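Local atomic coordinates of interpain A (Prevotella intermedia, PDB entry 3BB7), a protein that probably acts as a cysteine protease of the C10 family, here in the form of a zymogen fragment with its propeptide still attached. Residues A[15-25]-A[35-43]; A[82-93]-A[272-283]. The protein carries 1 engineered substitution. One frame throughout, in Å; residues are numbered along the deposited sequence.

Contact 1: A[15-25]-A[35-43]; sequences VFGYTDGGFAV and LLGVSESNF
Phe23 carries this contact, and its ring packs against Ser39, Ser41 and Phe43 of the facing segment. CB of Phe23 starts beside CB of Phe43. A chi1 of 70° puts CG over the residue's own main chain and turns the ring toward 35-43. Along one side of the ring, Phe23 CD2 comes 3.1 Å from Ser41 O, which lies at the edge near the ring plane. Phe23 CE2 then meets Ser39 CB at 3.3 Å. CD1 and CE1 run under Phe43 CD1, and Phe23 CZ at the tip lies 3.7 Å from Ser39 CB and 3.8 Å from Phe43 CD1. The two phenylalanines form an edge-to-face pair, with planes at 77° and the edge of Phe43 toward the face of Phe23. Val15 CG1 covers a face of Phe43, 4.0 Å from the ring centroid.

The backbones pair as antiparallel strands. Phe23 and Ser39 exchange two hydrogen bonds. Val25 O receives Leu36 N and, weakly, Gly37 N, a classic beta bulge. Beyond the strands, Gly22 N gives a hydrogen bond to Asn42 OD1 at 2.9 Å. A water joins Gly22 O to Phe43 N. Ser39 OG accepts from Ser41 N in an ST turn and also bonds Asp291 O. On the other face of the sheet, Tyr18 sets its ring edge against Val38 CG2.

This is a beta hairpin of the Spi inhibitor-like prodomain. Strand 14-18 lies beyond 23-26, and strand 4-9 follows it. Helix 49-68 packs on Leu36 and Phe43.

Contact 2: A[82-93]-A[272-283]; sequences YAAEVSTLLTTT and DGYNKAGLVSVN
Tyr274 reaches along the 82-93 segment, and Tyr274 OH gives its proton to Ala83 O at 2.7 Å. The carbonyl lies at the ring edge, and the same OH also bonds Thr246 OG1. With chi1 at 60°, the Tyr274 side chain folds back so that its ring passes under the Val86 backbone. Val86 N lies over its centre, and Val86 CG2 touches Tyr274 CE1 at 3.6 Å. Val86 and Tyr274 also form a single antiparallel bridge. Val86 N bonds Tyr274 O, and Tyr274 N returns a bond to Val86 O.

Asp272 accepts with three oxygens. Asp272 O takes Leu89 N at 2.9 Å. Asp272 OD1 takes Leu90 N at 3.0 Å, on its anti side. Asp272 OD2 takes the proton of Ser281 OG at 2.6 Å, on its syn side. Each carboxylate oxygen thus has a donor, both somewhat out of its plane. Ser281 OG also lies 2.8 Å from Thr88 OG1, which has a weak bond to Tyr293 OH as well.

Farther along, Asn283 ND2 gives a hydrogen bond to Thr92 O at 2.8 Å, with the acceptor in the amide plane. Asn283 OD1 is taken by Gln123 NE2 and Gly285 N, and Thr92 OG1 bonds Gln123 OE1.

The arrangement is an extended segment laid along a beta hairpin, strands 267-274 and 280-283. The hairpin belongs to the antiparallel sheet of the papain-like (clan CA) peptidase fold.

Overall arrangement
Contacts 1 and 2 follow one another along the chain, and both reach the same antiparallel sheet. Contact 1 is in the Spi-like prodomain, and segment 272-283 of contact 2 is in the C10 peptidase part. Strand 292-294 stands between strands 35-39 and 280-283, so the inhibitor-like hairpin continues the catalytic sheet. The contact centres are about 17 Å apart. They still touch, with Leu35 CD2 3.7 Å from Leu279 CD2. Contact 2 is the one near the predicted active site: the side chain of Asn283 is about 10 Å from that of Ala116, the engineered nucleophile position. Contact 1 lies away from the predicted catalytic residues.

Contact 1: A[15-25]-A[35-43]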
loop_
_atom_site.group_PDB
_atom_site.type_symbol
_atom_site.label_atom_id
_atom_site.label_comp_id
_atom_site.label_asym_id
_atom_site.label_seq_id
_atom_site.Cartn_x
_atom_site.Cartn_y
_atom_site.Cartn_z
ATOM N N VAL A 15 -17.189 5.748 11.631
ATOM C CA VAL A 15 -16.171 4.896 12.238
ATOM C C VAL A 15 -16.692 4.575 13.637
ATOM O O VAL A 15 -16.987 5.478 14.440
ATOM C CB VAL A 15 -14.795 5.608 12.284
ATOM C CG1 VAL A 15 -13.804 4.819 13.100
ATOM C CG2 VAL A 15 -14.279 5.842 10.861
ATOM N N PHE A 16 -16.831 3.287 13.934
ATOM C CA PHE A 16 -17.299 2.888 15.251
ATOM C C PHE A 16 -16.211 2.090 15.951
ATOM O O PHE A 16 -15.692 1.136 15.373
ATOM C CB PHE A 16 -18.492 1.944 15.132
ATOM C CG PHE A 16 -19.814 2.614 14.840
ATOM C CD1 PHE A 16 -20.343 2.586 13.557
ATOM C CD2 PHE A 16 -20.576 3.187 15.855
ATOM C CE1 PHE A 16 -21.590 3.163 13.277
ATOM C CE2 PHE A 16 -21.828 3.770 15.569
ATOM C CZ PHE A 16 -22.322 3.755 14.287
ATOM N N GLY A 17 -15.927 2.414 17.209
ATOM C CA GLY A 17 -15.050 1.576 17.994
ATOM C C GLY A 17 -15.805 0.390 18.551
ATOM O O GLY A 17 -16.983 0.489 18.896
ATOM N N TYR A 18 -15.092 -0.730 18.675
ATOM C CA TYR A 18 -15.616 -1.912 19.304
ATOM C C TYR A 18 -15.203 -1.948 20.768
ATOM O O TYR A 18 -14.038 -1.716 21.098
ATOM C CB TYR A 18 -14.995 -3.122 18.624
ATOM C CG TYR A 18 -15.487 -3.462 17.221
ATOM C CD1 TYR A 18 -16.776 -3.163 16.802
ATOM C CD2 TYR A 18 -14.677 -4.182 16.363
ATOM C CE1 TYR A 18 -17.217 -3.518 15.515
ATOM C CE2 TYR A 18 -15.109 -4.550 15.088
ATOM C CZ TYR A 18 -16.391 -4.234 14.693
ATOM O OH TYR A 18 -16.813 -4.649 13.447
ATOM N N THR A 19 -16.134 -2.313 21.630
ATOM C CA THR A 19 -15.776 -2.484 23.041
ATOM C C THR A 19 -14.780 -3.628 23.308
ATOM O O THR A 19 -14.099 -3.579 24.327
ATOM C CB THR A 19 -16.991 -2.632 23.962
ATOM O OG1 THR A 19 -17.749 -3.774 23.556
ATOM C CG2 THR A 19 -17.908 -1.373 23.960
ATOM N N ASP A 20 -14.679 -4.644 22.431
ATOM C CA ASP A 20 -13.630 -5.668 22.619
ATOM C C ASP A 20 -12.289 -5.205 22.074
ATOM O O ASP A 20 -11.270 -5.887 22.231
ATOM C CB ASP A 20 -14.004 -7.018 21.959
ATOM C CG ASP A 20 -15.011 -7.819 22.774
ATOM O OD1 ASP A 20 -15.642 -8.732 22.203
ATOM O OD2 ASP A 20 -15.167 -7.560 23.977
ATOM N N GLY A 21 -12.268 -4.021 21.464
ATOM C CA GLY A 21 -11.071 -3.518 20.820
ATOM C C GLY A 21 -11.260 -3.591 19.314
ATOM O O GLY A 21 -12.007 -4.455 18.816
ATOM N N GLY A 22 -10.568 -2.720 18.585
ATOM C CA GLY A 22 -10.756 -2.681 17.148
ATOM C C GLY A 22 -11.819 -1.674 16.773
ATOM O O GLY A 22 -12.408 -1.013 17.634
ATOM N N PHE A 23 -12.081 -1.574 15.479
ATOM C CA PHE A 23 -13.131 -0.681 14.975
ATOM C C PHE A 23 -13.668 -1.165 13.639
ATOM O O PHE A 23 -13.069 -2.017 12.973
ATOM C CB PHE A 23 -12.620 0.757 14.827
ATOM C CG PHE A 23 -11.623 0.948 13.718
ATOM C CD1 PHE A 23 -12.036 1.392 12.454
ATOM C CD2 PHE A 23 -10.283 0.699 13.933
ATOM C CE1 PHE A 23 -11.117 1.568 11.405
ATOM C CE2 PHE A 23 -9.342 0.890 12.902
ATOM C CZ PHE A 23 -9.749 1.324 11.643
ATOM N N ALA A 24 -14.780 -0.576 13.228
ATOM C CA ALA A 24 -15.335 -0.842 11.909
ATOM C C ALA A 24 -15.680 0.460 11.243
ATOM O O ALA A 24 -15.912 1.468 11.930
ATOM C CB ALA A 24 -16.569 -1.728 12.011
ATOM N N VAL A 25 -15.722 0.426 9.913
ATOM C CA VAL A 25 -16.185 1.545 9.097
ATOM C C VAL A 25 -17.484 1.038 8.476
ATOM O O VAL A 25 -17.516 -0.026 7.836
ATOM C CB VAL A 25 -15.171 1.949 8.046
ATOM C CG1 VAL A 25 -15.685 3.178 7.280
ATOM C CG2 VAL A 25 -13.784 2.210 8.699
ATOM N N LEU A 35 -20.939 -3.065 6.141
ATOM C CA LEU A 35 -19.572 -3.047 6.636
ATOM C C LEU A 35 -18.605 -2.780 5.493
ATOM O O LEU A 35 -18.547 -3.559 4.525
ATOM C CB LEU A 35 -19.226 -4.354 7.339
ATOM C CG LEU A 35 -17.788 -4.221 7.859
ATOM C CD1 LEU A 35 -17.721 -4.092 9.332
ATOM C CD2 LEU A 35 -16.877 -5.292 7.336
ATOM N N LEU A 36 -17.838 -1.700 5.624
ATOM C CA LEU A 36 -16.863 -1.291 4.579
ATOM C C LEU A 36 -15.441 -1.693 4.940
ATOM O O LEU A 36 -14.611 -1.900 4.058
ATOM C CB LEU A 36 -16.937 0.219 4.358
ATOM C CG LEU A 36 -18.352 0.747 4.034
ATOM C CD1 LEU A 36 -18.368 2.261 4.072
ATOM C CD2 LEU A 36 -18.762 0.254 2.654
ATOM N N GLY A 37 -15.151 -1.768 6.237
ATOM C CA GLY A 37 -13.814 -2.104 6.702
ATOM C C GLY A 37 -13.825 -2.457 8.155
ATOM O O GLY A 37 -14.728 -2.078 8.908
ATOM N N VAL A 38 -12.818 -3.191 8.568
ATOM C CA VAL A 38 -12.747 -3.666 9.946
ATOM C C VAL A 38 -11.304 -3.900 10.340
ATOM O O VAL A 38 -10.550 -4.443 9.570
ATOM C CB VAL A 38 -13.632 -4.939 10.193
ATOM C CG1 VAL A 38 -13.281 -6.089 9.237
ATOM C CG2 VAL A 38 -13.615 -5.379 11.698
ATOM N N SER A 39 -10.947 -3.512 11.553
ATOM C CA SER A 39 -9.575 -3.655 12.052
ATOM C C SER A 39 -9.611 -4.204 13.456
ATOM O O SER A 39 -10.550 -3.904 14.206
ATOM C CB SER A 39 -8.882 -2.300 12.052
ATOM O OG SER A 39 -7.570 -2.396 12.565
ATOM N N GLU A 40 -8.573 -4.981 13.804
ATOM C CA GLU A 40 -8.367 -5.403 15.206
ATOM C C GLU A 40 -7.674 -4.302 16.015
ATOM O O GLU A 40 -7.685 -4.314 17.258
ATOM C CB GLU A 40 -7.547 -6.709 15.269
ATOM C CG GLU A 40 -8.250 -7.930 14.698
ATOM C CD GLU A 40 -7.307 -9.125 14.458
ATOM O OE1 GLU A 40 -6.068 -8.989 14.649
ATOM O OE2 GLU A 40 -7.823 -10.204 14.069
ATOM N N SER A 41 -7.093 -3.327 15.323
ATOM C CA SER A 41 -6.383 -2.259 15.994
ATOM C C SER A 41 -7.367 -1.215 16.476
ATOM O O SER A 41 -8.281 -0.838 15.753
ATOM C CB SER A 41 -5.370 -1.619 15.048
ATOM O OG SER A 41 -4.384 -2.578 14.718
ATOM N N ASN A 42 -7.172 -0.708 17.683
ATOM C CA ASN A 42 -7.995 0.408 18.139
ATOM C C ASN A 42 -7.795 1.602 17.199
ATOM O O ASN A 42 -6.673 1.848 16.698
ATOM C CB ASN A 42 -7.645 0.792 19.572
ATOM C CG ASN A 42 -8.245 -0.145 20.603
ATOM O OD1 ASN A 42 -8.703 -1.237 20.297
ATOM N ND2 ASN A 42 -8.255 0.295 21.837
ATOM N N PHE A 43 -8.871 2.333 16.935
ATOM C CA PHE A 43 -8.774 3.489 16.049
ATOM C C PHE A 43 -8.094 4.663 16.749
ATOM O O PHE A 43 -8.530 5.073 17.815
ATOM C CB PHE A 43 -10.153 3.937 15.592
ATOM C CG PHE A 43 -10.104 5.063 14.597
ATOM C CD1 PHE A 43 -9.899 4.792 13.252
ATOM C CD2 PHE A 43 -10.237 6.395 15.020
ATOM C CE1 PHE A 43 -9.835 5.827 12.336
ATOM C CE2 PHE A 43 -10.178 7.445 14.100
ATOM C CZ PHE A 43 -9.979 7.155 12.762
HETATM O O HOH W 1 -11.282 1.602 18.270
#

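Contact 2: A[82-93]-A[272-283]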
loop_
_atom_site.group_PDB
_atom_site.type_symbol
_atom_site.label_atom_id
_atom_site.label_comp_id
_atom_site.label_asym_id
_atom_site.label_seq_id
_atom_site.Cartn_x
_atom_site.Cartn_y
_atom_site.Cartn_z
ATOM N N TYR A 82 -10.482 -20.487 -6.184
ATOM C CA TYR A 82 -9.404 -19.859 -5.376
ATOM C C TYR A 82 -9.402 -20.406 -3.976
ATOM O O TYR A 82 -10.365 -21.075 -3.577
ATOM C CB TYR A 82 -9.679 -18.362 -5.221
ATOM C CG TYR A 82 -10.107 -17.664 -6.475
ATOM C CD1 TYR A 82 -9.222 -17.489 -7.516
ATOM C CD2 TYR A 82 -11.393 -17.168 -6.605
ATOM C CE1 TYR A 82 -9.624 -16.823 -8.692
ATOM C CE2 TYR A 82 -11.798 -16.510 -7.732
ATOM C CZ TYR A 82 -10.924 -16.348 -8.774
ATOM O OH TYR A 82 -11.399 -15.674 -9.884
ATOM N N ALA A 83 -8.373 -20.063 -3.195
ATOM C CA ALA A 83 -8.449 -20.308 -1.770
ATOM C C ALA A 83 -9.699 -19.689 -1.187
ATOM O O ALA A 83 -10.137 -18.585 -1.575
ATOM C CB ALA A 83 -7.197 -19.772 -1.069
ATOM N N ALA A 84 -10.291 -20.378 -0.221
ATOM C CA ALA A 84 -11.481 -19.828 0.416
ATOM C C ALA A 84 -11.220 -18.455 1.046
ATOM O O ALA A 84 -12.091 -17.586 1.028
ATOM C CB ALA A 84 -12.030 -20.776 1.447
ATOM N N GLU A 85 -10.026 -18.303 1.622
ATOM C CA GLU A 85 -9.592 -17.065 2.278
ATOM C C GLU A 85 -8.071 -17.161 2.317
ATOM O O GLU A 85 -7.513 -18.264 2.233
ATOM C CB GLU A 85 -10.176 -16.973 3.689
ATOM C CG GLU A 85 -9.882 -18.217 4.528
ATOM C CD GLU A 85 -10.559 -18.235 5.867
ATOM O OE1 GLU A 85 -11.080 -17.180 6.286
ATOM O OE2 GLU A 85 -10.558 -19.315 6.508
ATOM N N VAL A 86 -7.403 -16.006 2.416
ATOM C CA VAL A 86 -5.945 -15.954 2.587
ATOM C C VAL A 86 -5.671 -14.983 3.729
ATOM O O VAL A 86 -5.914 -13.788 3.611
ATOM C CB VAL A 86 -5.233 -15.499 1.281
ATOM C CG1 VAL A 86 -3.737 -15.290 1.526
ATOM C CG2 VAL A 86 -5.499 -16.553 0.172
ATOM N N SER A 87 -5.232 -15.497 4.877
ATOM C CA SER A 87 -5.035 -14.615 6.020
ATOM C C SER A 87 -3.777 -13.765 5.794
ATOM O O SER A 87 -2.835 -14.208 5.144
ATOM C CB SER A 87 -4.958 -15.397 7.323
ATOM O OG SER A 87 -3.961 -16.373 7.230
ATOM N N THR A 88 -3.828 -12.530 6.280
ATOM C CA THR A 88 -2.732 -11.562 6.250
ATOM C C THR A 88 -1.350 -12.213 6.191
ATOM O O THR A 88 -0.952 -12.895 7.141
ATOM C CB THR A 88 -2.859 -10.687 7.518
ATOM O OG1 THR A 88 -4.193 -10.159 7.565
ATOM C CG2 THR A 88 -1.826 -9.524 7.530
ATOM N N LEU A 89 -0.644 -11.993 5.072
ATOM C CA LEU A 89 0.662 -12.577 4.833
ATOM C C LEU A 89 1.842 -11.821 5.438
ATOM O O LEU A 89 2.814 -12.459 5.890
ATOM C CB LEU A 89 0.901 -12.716 3.316
ATOM C CG LEU A 89 -0.017 -13.754 2.655
ATOM C CD1 LEU A 89 0.080 -13.687 1.134
ATOM C CD2 LEU A 89 0.308 -15.191 3.117
ATOM N N LEU A 90 1.801 -10.478 5.413
ATOM C CA LEU A 90 2.953 -9.729 5.918
ATOM C C LEU A 90 3.001 -9.721 7.456
ATOM O O LEU A 90 1.953 -9.799 8.135
ATOM C CB LEU A 90 2.859 -8.278 5.435
ATOM C CG LEU A 90 3.443 -7.856 4.088
ATOM C CD1 LEU A 90 3.439 -8.832 2.922
ATOM C CD2 LEU A 90 2.886 -6.466 3.718
ATOM N N THR A 91 4.216 -9.588 8.010
ATOM C CA THR A 91 4.369 -9.439 9.474
ATOM C C THR A 91 4.919 -8.062 9.863
ATOM O O THR A 91 5.033 -7.739 11.050
ATOM C CB THR A 91 5.309 -10.525 10.022
ATOM O OG1 THR A 91 6.551 -10.496 9.307
ATOM C CG2 THR A 91 4.641 -11.918 9.838
ATOM N N THR A 92 5.269 -7.258 8.857
ATOM C CA THR A 92 5.893 -5.976 9.108
ATOM C C THR A 92 4.834 -4.875 9.257
ATOM O O THR A 92 3.713 -4.983 8.743
ATOM C CB THR A 92 6.827 -5.595 7.954
ATOM O OG1 THR A 92 6.123 -5.727 6.703
ATOM C CG2 THR A 92 8.049 -6.475 7.946
ATOM N N THR A 93 5.202 -3.814 9.969
ATOM C CA THR A 93 4.365 -2.642 10.085
ATOM C C THR A 93 5.197 -1.405 9.777
ATOM O O THR A 93 5.389 -0.526 10.611
ATOM C CB THR A 93 3.707 -2.536 11.482
ATOM O OG1 THR A 93 4.689 -2.760 12.498
ATOM C CG2 THR A 93 2.591 -3.560 11.608
ATOM N N ASP A 272 -2.430 -8.042 1.191
ATOM C CA ASP A 272 -1.749 -9.245 1.624
ATOM C C ASP A 272 -2.673 -10.338 2.121
ATOM O O ASP A 272 -2.249 -11.239 2.839
ATOM C CB ASP A 272 -0.645 -8.925 2.642
ATOM C CG ASP A 272 -1.165 -8.449 3.964
ATOM O OD1 ASP A 272 -0.362 -8.462 4.928
ATOM O OD2 ASP A 272 -2.364 -8.068 4.072
ATOM N N GLY A 273 -3.922 -10.304 1.670
ATOM C CA GLY A 273 -4.858 -11.404 2.001
ATOM C C GLY A 273 -6.259 -10.991 1.593
ATOM O O GLY A 273 -6.482 -9.869 1.099
ATOM N N TYR A 274 -7.219 -11.865 1.871
ATOM C CA TYR A 274 -8.634 -11.560 1.675
ATOM C C TYR A 274 -9.443 -12.511 2.513
ATOM O O TYR A 274 -8.957 -13.584 2.888
ATOM C CB TYR A 274 -9.059 -11.659 0.210
ATOM C CG TYR A 274 -8.877 -13.006 -0.471
ATOM C CD1 TYR A 274 -7.745 -13.283 -1.228
ATOM C CD2 TYR A 274 -9.850 -14.002 -0.365
ATOM C CE1 TYR A 274 -7.595 -14.509 -1.848
ATOM C CE2 TYR A 274 -9.702 -15.226 -0.986
ATOM C CZ TYR A 274 -8.581 -15.461 -1.752
ATOM O OH TYR A 274 -8.426 -16.669 -2.378
ATOM N N ASN A 275 -10.666 -12.095 2.830
ATOM C CA ASN A 275 -11.546 -12.962 3.607
ATOM C C ASN A 275 -12.645 -13.555 2.728
ATOM O O ASN A 275 -12.714 -13.279 1.515
ATOM C CB ASN A 275 -12.066 -12.276 4.900
ATOM C CG ASN A 275 -13.062 -11.152 4.660
ATOM O OD1 ASN A 275 -13.580 -10.964 3.561
ATOM N ND2 ASN A 275 -13.330 -10.370 5.722
ATOM N N LYS A 276 -13.493 -14.392 3.326
ATOM C CA LYS A 276 -14.540 -15.060 2.569
ATOM C C LYS A 276 -15.560 -14.117 1.948
ATOM O O LYS A 276 -16.169 -14.444 0.939
ATOM C CB LYS A 276 -15.247 -16.073 3.465
ATOM C CG LYS A 276 -14.355 -17.187 3.850
ATOM C CD LYS A 276 -15.158 -18.186 4.660
ATOM C CE LYS A 276 -14.344 -19.409 4.998
ATOM N NZ LYS A 276 -15.103 -20.254 6.005
ATOM N N ALA A 277 -15.758 -12.948 2.565
ATOM C CA ALA A 277 -16.674 -11.973 2.052
ATOM C C ALA A 277 -16.029 -11.017 1.042
ATOM O O ALA A 277 -16.678 -10.085 0.570
ATOM C CB ALA A 277 -17.259 -11.207 3.212
ATOM N N GLY A 278 -14.768 -11.273 0.679
ATOM C CA GLY A 278 -14.111 -10.527 -0.385
ATOM C C GLY A 278 -13.416 -9.248 0.062
ATOM O O GLY A 278 -12.823 -8.557 -0.774
ATOM N N LEU A 279 -13.491 -8.892 1.355
ATOM C CA LEU A 279 -12.620 -7.787 1.848
ATOM C C LEU A 279 -11.148 -8.168 1.733
ATOM O O LEU A 279 -10.783 -9.344 1.875
ATOM C CB LEU A 279 -12.938 -7.430 3.307
ATOM C CG LEU A 279 -14.206 -6.601 3.514
ATOM C CD1 LEU A 279 -15.445 -7.404 3.210
ATOM C CD2 LEU A 279 -14.196 -6.080 4.948
ATOM N N VAL A 280 -10.292 -7.187 1.464
ATOM C CA VAL A 280 -8.862 -7.474 1.332
ATOM C C VAL A 280 -8.100 -7.021 2.578
ATOM O O VAL A 280 -8.434 -5.990 3.183
ATOM C CB VAL A 280 -8.280 -6.847 0.050
ATOM C CG1 VAL A 280 -8.883 -7.524 -1.172
ATOM C CG2 VAL A 280 -8.518 -5.319 0.009
ATOM N N SER A 281 -7.083 -7.791 2.969
ATOM C CA SER A 281 -6.184 -7.389 4.017
ATOM C C SER A 281 -5.245 -6.341 3.473
ATOM O O SER A 281 -4.594 -6.558 2.441
ATOM C CB SER A 281 -5.400 -8.603 4.507
ATOM O OG SER A 281 -4.491 -8.240 5.534
ATOM N N VAL A 282 -5.172 -5.209 4.162
ATOM C CA VAL A 282 -4.394 -4.054 3.715
ATOM C C VAL A 282 -3.349 -3.661 4.765
ATOM O O VAL A 282 -3.659 -3.542 5.966
ATOM C CB VAL A 282 -5.290 -2.845 3.466
ATOM C CG1 VAL A 282 -4.476 -1.623 3.024
ATOM C CG2 VAL A 282 -6.378 -3.150 2.416
ATOM N N ASN A 283 -2.121 -3.488 4.272
ATOM C CA ASN A 283 -1.039 -2.897 5.043
ATOM C C ASN A 283 -0.760 -1.535 4.441
ATOM O O ASN A 283 -0.225 -1.449 3.358
ATOM C CB ASN A 283 0.185 -3.808 5.003
ATOM C CG ASN A 283 1.293 -3.330 5.931
ATOM O OD1 ASN A 283 1.639 -2.150 5.928
ATOM N ND2 ASN A 283 1.817 -4.244 6.764
#